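Local structure of oxidoreductase (3K20) at residues R12-I17 and E47-S52; I54-L59 and G102-F107. The protein probably acts as an FMN-dependent oxidoreductase of the NADPH-dependent FMN reductase family, with a flavodoxin-like fold. One frame throughout, in Å; residues are numbered along the deposited sequence.

Contact 1: R12-I17 and E47-S52; sequences RTLAVI and EALSVS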
loop_
_atom_site.group_PDB
_atom_site.type_symbol
_atom_site.label_atom_id
_atom_site.label_comp_id
_atom_site.label_asym_id
_atom_site.label_seq_id
_atom_site.Cartn_x
_atom_site.Cartn_y
_atom_site.Cartn_z
ATOM N N ARG A 12 -33.723 0.401 -9.863
ATOM C CA ARG A 12 -32.277 0.501 -9.773
ATOM C C ARG A 12 -31.650 -0.879 -9.766
ATOM O O ARG A 12 -32.195 -1.819 -9.196
ATOM C CB ARG A 12 -31.883 1.271 -8.514
ATOM C CG ARG A 12 -31.875 2.783 -8.687
ATOM C CD ARG A 12 -33.183 3.316 -9.226
ATOM N NE ARG A 12 -33.201 4.776 -9.249
ATOM C CZ ARG A 12 -32.380 5.529 -9.975
ATOM N NH1 ARG A 12 -31.463 4.963 -10.748
ATOM N NH2 ARG A 12 -32.476 6.851 -9.928
ATOM N N THR A 13 -30.494 -0.984 -10.410
ATOM C CA THR A 13 -29.764 -2.245 -10.523
ATOM C C THR A 13 -28.460 -2.267 -9.731
ATOM O O THR A 13 -27.665 -1.332 -9.800
ATOM C CB THR A 13 -29.415 -2.547 -11.987
ATOM O OG1 THR A 13 -28.796 -1.392 -12.567
ATOM C CG2 THR A 13 -30.663 -2.919 -12.774
ATOM N N LEU A 14 -28.239 -3.352 -8.996
ATOM C CA LEU A 14 -27.033 -3.509 -8.194
ATOM C C LEU A 14 -26.297 -4.802 -8.539
ATOM O O LEU A 14 -26.835 -5.890 -8.349
ATOM C CB LEU A 14 -27.384 -3.531 -6.708
ATOM C CG LEU A 14 -26.189 -3.776 -5.781
ATOM C CD1 LEU A 14 -25.308 -2.522 -5.741
ATOM C CD2 LEU A 14 -26.672 -4.152 -4.374
ATOM N N ALA A 15 -25.071 -4.685 -9.045
ATOM C CA ALA A 15 -24.275 -5.868 -9.377
ATOM C C ALA A 15 -23.454 -6.244 -8.145
ATOM O O ALA A 15 -23.016 -5.364 -7.397
ATOM C CB ALA A 15 -23.345 -5.579 -10.548
ATOM N N VAL A 16 -23.255 -7.540 -7.928
ATOM C CA VAL A 16 -22.478 -7.995 -6.783
ATOM C C VAL A 16 -21.510 -9.074 -7.220
ATOM O O VAL A 16 -21.926 -10.089 -7.770
ATOM C CB VAL A 16 -23.369 -8.594 -5.679
ATOM C CG1 VAL A 16 -22.537 -8.832 -4.429
ATOM C CG2 VAL A 16 -24.541 -7.669 -5.385
ATOM N N ILE A 17 -20.223 -8.861 -6.975
ATOM C CA ILE A 17 -19.216 -9.846 -7.346
ATOM C C ILE A 17 -18.663 -10.508 -6.092
ATOM O O ILE A 17 -18.038 -9.851 -5.261
ATOM C CB ILE A 17 -18.037 -9.201 -8.115
ATOM C CG1 ILE A 17 -18.556 -8.391 -9.307
ATOM C CG2 ILE A 17 -17.073 -10.288 -8.595
ATOM C CD1 ILE A 17 -19.295 -9.213 -10.343
ATOM N N GLU A 47 -37.378 3.640 -3.713
ATOM C CA GLU A 47 -37.265 2.847 -4.924
ATOM C C GLU A 47 -37.002 1.372 -4.714
ATOM O O GLU A 47 -36.749 0.924 -3.597
ATOM C CB GLU A 47 -36.190 3.436 -5.819
ATOM C CG GLU A 47 -36.551 4.796 -6.332
ATOM C CD GLU A 47 -35.475 5.366 -7.201
ATOM O OE1 GLU A 47 -34.471 5.866 -6.656
ATOM O OE2 GLU A 47 -35.619 5.292 -8.438
ATOM N N ALA A 48 -37.072 0.624 -5.810
ATOM C CA ALA A 48 -36.857 -0.816 -5.792
ATOM C C ALA A 48 -35.464 -1.129 -6.305
ATOM O O ALA A 48 -35.004 -0.526 -7.268
ATOM C CB ALA A 48 -37.902 -1.507 -6.656
ATOM N N LEU A 49 -34.801 -2.086 -5.671
ATOM C CA LEU A 49 -33.449 -2.441 -6.070
ATOM C C LEU A 49 -33.351 -3.899 -6.507
ATOM O O LEU A 49 -33.685 -4.814 -5.751
ATOM C CB LEU A 49 -32.492 -2.165 -4.900
ATOM C CG LEU A 49 -30.996 -1.872 -5.094
ATOM C CD1 LEU A 49 -30.202 -3.097 -4.729
ATOM C CD2 LEU A 49 -30.707 -1.400 -6.515
ATOM N N SER A 50 -32.900 -4.106 -7.739
ATOM C CA SER A 50 -32.728 -5.450 -8.287
ATOM C C SER A 50 -31.255 -5.840 -8.142
ATOM O O SER A 50 -30.389 -5.225 -8.765
ATOM C CB SER A 50 -33.132 -5.461 -9.765
ATOM O OG SER A 50 -32.870 -6.720 -10.350
ATOM N N VAL A 51 -30.974 -6.852 -7.324
ATOM C CA VAL A 51 -29.596 -7.286 -7.101
ATOM C C VAL A 51 -29.210 -8.585 -7.822
ATOM O O VAL A 51 -29.772 -9.651 -7.579
ATOM C CB VAL A 51 -29.300 -7.425 -5.573
ATOM C CG1 VAL A 51 -30.469 -8.088 -4.880
ATOM C CG2 VAL A 51 -28.013 -8.239 -5.337
ATOM N N SER A 52 -28.232 -8.464 -8.714
ATOM C CA SER A 52 -27.716 -9.582 -9.492
ATOM C C SER A 52 -26.336 -9.982 -8.969
ATOM O O SER A 52 -25.357 -9.257 -9.155
ATOM C CB SER A 52 -27.605 -9.177 -10.964
ATOM O OG SER A 52 -26.853 -10.125 -11.700
#

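Contact 2: I54-L59 and G102-F107; sequences IELSEL and GLFKMF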
loop_
_atom_site.group_PDB
_atom_site.type_symbol
_atom_site.label_atom_id
_atom_site.label_comp_id
_atom_site.label_asym_id
_atom_site.label_seq_id
_atom_site.Cartn_x
_atom_site.Cartn_y
_atom_site.Cartn_z
ATOM N N ILE A 54 -22.941 -12.433 -8.770
ATOM C CA ILE A 54 -22.130 -13.344 -9.563
ATOM C C ILE A 54 -21.082 -14.003 -8.679
ATOM O O ILE A 54 -20.320 -13.318 -7.996
ATOM C CB ILE A 54 -21.391 -12.615 -10.722
ATOM C CG1 ILE A 54 -22.382 -12.171 -11.800
ATOM C CG2 ILE A 54 -20.376 -13.546 -11.359
ATOM C CD1 ILE A 54 -23.215 -10.955 -11.435
ATOM N N GLU A 55 -21.070 -15.334 -8.668
ATOM C CA GLU A 55 -20.076 -16.076 -7.903
ATOM C C GLU A 55 -18.956 -16.363 -8.905
ATOM O O GLU A 55 -19.168 -17.064 -9.897
ATOM C CB GLU A 55 -20.666 -17.384 -7.370
ATOM C CG GLU A 55 -21.639 -17.204 -6.215
ATOM C CD GLU A 55 -20.960 -17.141 -4.846
ATOM O OE1 GLU A 55 -19.806 -16.662 -4.748
ATOM O OE2 GLU A 55 -21.598 -17.555 -3.852
ATOM N N LEU A 56 -17.774 -15.800 -8.659
ATOM C CA LEU A 56 -16.634 -15.978 -9.555
ATOM C C LEU A 56 -16.191 -17.425 -9.742
ATOM O O LEU A 56 -15.691 -17.794 -10.807
ATOM C CB LEU A 56 -15.448 -15.145 -9.072
ATOM C CG LEU A 56 -15.632 -13.633 -9.140
ATOM C CD1 LEU A 56 -14.335 -12.964 -8.721
ATOM C CD2 LEU A 56 -16.021 -13.210 -10.557
ATOM N N SER A 57 -16.366 -18.246 -8.715
ATOM C CA SER A 57 -15.978 -19.647 -8.805
ATOM C C SER A 57 -16.793 -20.366 -9.882
ATOM O O SER A 57 -16.453 -21.475 -10.279
ATOM C CB SER A 57 -16.186 -20.338 -7.455
ATOM O OG SER A 57 -17.565 -20.356 -7.104
ATOM N N GLU A 58 -17.862 -19.741 -10.360
ATOM C CA GLU A 58 -18.693 -20.358 -11.389
ATOM C C GLU A 58 -18.389 -19.772 -12.761
ATOM O O GLU A 58 -19.075 -20.065 -13.738
ATOM C CB GLU A 58 -20.174 -20.181 -11.048
ATOM C CG GLU A 58 -20.494 -20.587 -9.613
ATOM C CD GLU A 58 -21.976 -20.496 -9.265
ATOM O OE1 GLU A 58 -22.617 -19.475 -9.605
ATOM O OE2 GLU A 58 -22.495 -21.446 -8.636
ATOM N N LEU A 59 -17.368 -18.926 -12.827
ATOM C CA LEU A 59 -16.953 -18.317 -14.090
ATOM C C LEU A 59 -15.523 -18.731 -14.411
ATOM O O LEU A 59 -14.903 -18.210 -15.338
ATOM C CB LEU A 59 -17.013 -16.794 -14.005
ATOM C CG LEU A 59 -18.383 -16.145 -14.132
ATOM C CD1 LEU A 59 -18.215 -14.630 -14.072
ATOM C CD2 LEU A 59 -19.032 -16.569 -15.451
ATOM N N GLY A 102 -6.521 -14.187 -6.201
ATOM C CA GLY A 102 -6.053 -14.141 -7.573
ATOM C C GLY A 102 -7.231 -14.198 -8.529
ATOM O O GLY A 102 -7.256 -13.481 -9.529
ATOM N N LEU A 103 -8.214 -15.042 -8.216
ATOM C CA LEU A 103 -9.401 -15.170 -9.058
ATOM C C LEU A 103 -10.154 -13.844 -9.104
ATOM O O LEU A 103 -10.674 -13.441 -10.154
ATOM C CB LEU A 103 -10.324 -16.262 -8.519
ATOM C CG LEU A 103 -11.652 -16.445 -9.261
ATOM C CD1 LEU A 103 -11.425 -16.871 -10.711
ATOM C CD2 LEU A 103 -12.469 -17.488 -8.530
ATOM N N PHE A 104 -10.206 -13.178 -7.956
ATOM C CA PHE A 104 -10.878 -11.893 -7.838
ATOM C C PHE A 104 -10.214 -10.904 -8.807
ATOM O O PHE A 104 -10.875 -10.333 -9.680
ATOM C CB PHE A 104 -10.769 -11.401 -6.386
ATOM C CG PHE A 104 -11.456 -10.084 -6.120
ATOM C CD1 PHE A 104 -12.844 -10.002 -6.068
ATOM C CD2 PHE A 104 -10.710 -8.920 -5.917
ATOM C CE1 PHE A 104 -13.482 -8.779 -5.811
ATOM C CE2 PHE A 104 -11.343 -7.689 -5.658
ATOM C CZ PHE A 104 -12.731 -7.626 -5.608
ATOM N N LYS A 105 -8.903 -10.727 -8.648
ATOM C CA LYS A 105 -8.122 -9.813 -9.482
ATOM C C LYS A 105 -8.289 -10.140 -10.964
ATOM O O LYS A 105 -8.522 -9.249 -11.789
ATOM C CB LYS A 105 -6.635 -9.874 -9.093
ATOM C CG LYS A 105 -5.718 -8.919 -9.863
ATOM C CD LYS A 105 -6.244 -7.484 -9.835
ATOM C CE LYS A 105 -5.150 -6.469 -10.139
ATOM N NZ LYS A 105 -4.413 -6.804 -11.390
HETATM N N MSE A 106 -8.184 -11.425 -11.286
HETATM C CA MSE A 106 -8.311 -11.893 -12.662
HETATM C C MSE A 106 -9.597 -11.405 -13.321
HETATM O O MSE A 106 -9.600 -11.021 -14.494
HETATM C CB MSE A 106 -8.275 -13.416 -12.704
HETATM C CG MSE A 106 -8.200 -13.974 -14.106
HETATM SE SE MSE A 106 -8.172 -15.910 -14.108
HETATM C CE MSE A 106 -6.514 -16.251 -13.146
ATOM N N PHE A 107 -10.693 -11.429 -12.570
ATOM C CA PHE A 107 -11.960 -10.970 -13.106
ATOM C C PHE A 107 -11.829 -9.510 -13.545
ATOM O O PHE A 107 -12.278 -9.124 -14.625
ATOM C CB PHE A 107 -13.065 -11.087 -12.058
ATOM C CG PHE A 107 -14.381 -10.569 -12.538
ATOM C CD1 PHE A 107 -15.181 -11.341 -13.379
ATOM C CD2 PHE A 107 -14.781 -9.275 -12.228
ATOM C CE1 PHE A 107 -16.360 -10.826 -13.909
ATOM C CE2 PHE A 107 -15.960 -8.745 -12.753
ATOM C CZ PHE A 107 -16.749 -9.520 -13.594
#

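Contact 1: R12-I17 and E47-S52
R12 and E47 meet just where strands 12-18 and 49-55 begin to pair, and the arginine can be followed along its length. Its CB lies against the methyl CD2 of L49, 3.5 Å away. The chain then bends at CG (chi2 54°), which turns the outer half toward E47: CD passes 3.2 Å from E47 OE2, and NE closes a 2.6 Å salt bridge to the same oxygen. The bond is bent, 139° at the hydrogen. NE comes from above the carboxylate plane, and guanidinium and carboxylate stand steeply to each other, 74° apart, so this is a bond to one nitrogen and not a paired, coplanar bridge. Beyond CZ, NH1 and NH2 have hydrogen bonds elsewhere, NH2 to the carbonyl of E189 near the C-terminus.

Past this pair the backbones form a parallel ladder. R12 O accepts from S50 N at 2.8 Å, nearly straight; L14 N gives to S50 O, L14 O takes S52 N, and V16 N gives to S52 O. Before it, R12 N to A48 O is a weak bond. On the R12 face, L14 CB rests 3.5 Å from L49 CD1, and V16 CG2 meets V51 CG2 at the same distance. Leucine and beta-branched valine suit this face because helices 26-44 and 165-186 pack on it. T13, S50 and S52, on the other face, are small and polar, as fits their partial or full exposure.

The two strands and helix 26-44 make up a beta-alpha-beta unit, as in flavodoxin-like folds. Chemically, the ladder and the apolar pairs hold the strand edges together, while an arginine with several acceptors ties the start of the sheet to the chain's end, its charge probably balanced in part by E47.

Contact 2: I54-L59 and G102-F107
L56 reaches toward helix 102-109 and touches it through three different atoms. CG sits anti to the carbonyl carbon (chi1 -67°), with an extended second torsion (chi2 -176°), and this spreads the two methyls over different residues. CB lies 3.8 Å from L103 CD2; CD1 presses on the helix backbone at F104 CA, 3.7 Å away; CD2 comes to 3.5 Å from F107 CD1, approaching that ring obliquely.

F107 has CG anti to its own backbone N (chi1 177°), sending the ring out from the helix to cross the L56 side chain at about a right angle. L59, from the N-cap position of helix 60-67, adds CD1 beside F107 CE1. No hydrogen bond joins the two segments: the contact is wholly apolar, and leucine's forked end suits a place where backbone and ring must be met at once.

The short 3-10 segment 56-58 thus follows the end of strand 49-55 and lays its leucine on helix 102-109. I17 of strand 12-18 packs on both L56 and F107, helix 74-85 brings L83 to F107, and helix 60-67 sets L63 on L103, which also meets M67 of the second subunit.

How the contacts relate
Contacts 1 and 2 lie in series along strand 49-55, their centres about 19 Å apart: the first pairs its beginning with strand 12-18, the second follows its end. They meet through strand 12-18, where V16 O and I54 N, 2.7 Å apart, probably continue the ladder by a hydrogen bond. I17 completes the join, its CG2 packing 3.7 Å from L56 CD2 and its CD1 4.1 Å from F107 CZ. In flavodoxin-like proteins the flavin binds beyond the carboxyl ends of the parallel strands, so contact 2, whose L56 and F104 touch A19 just after strand 12-18, is probably the nearer to the FMN site.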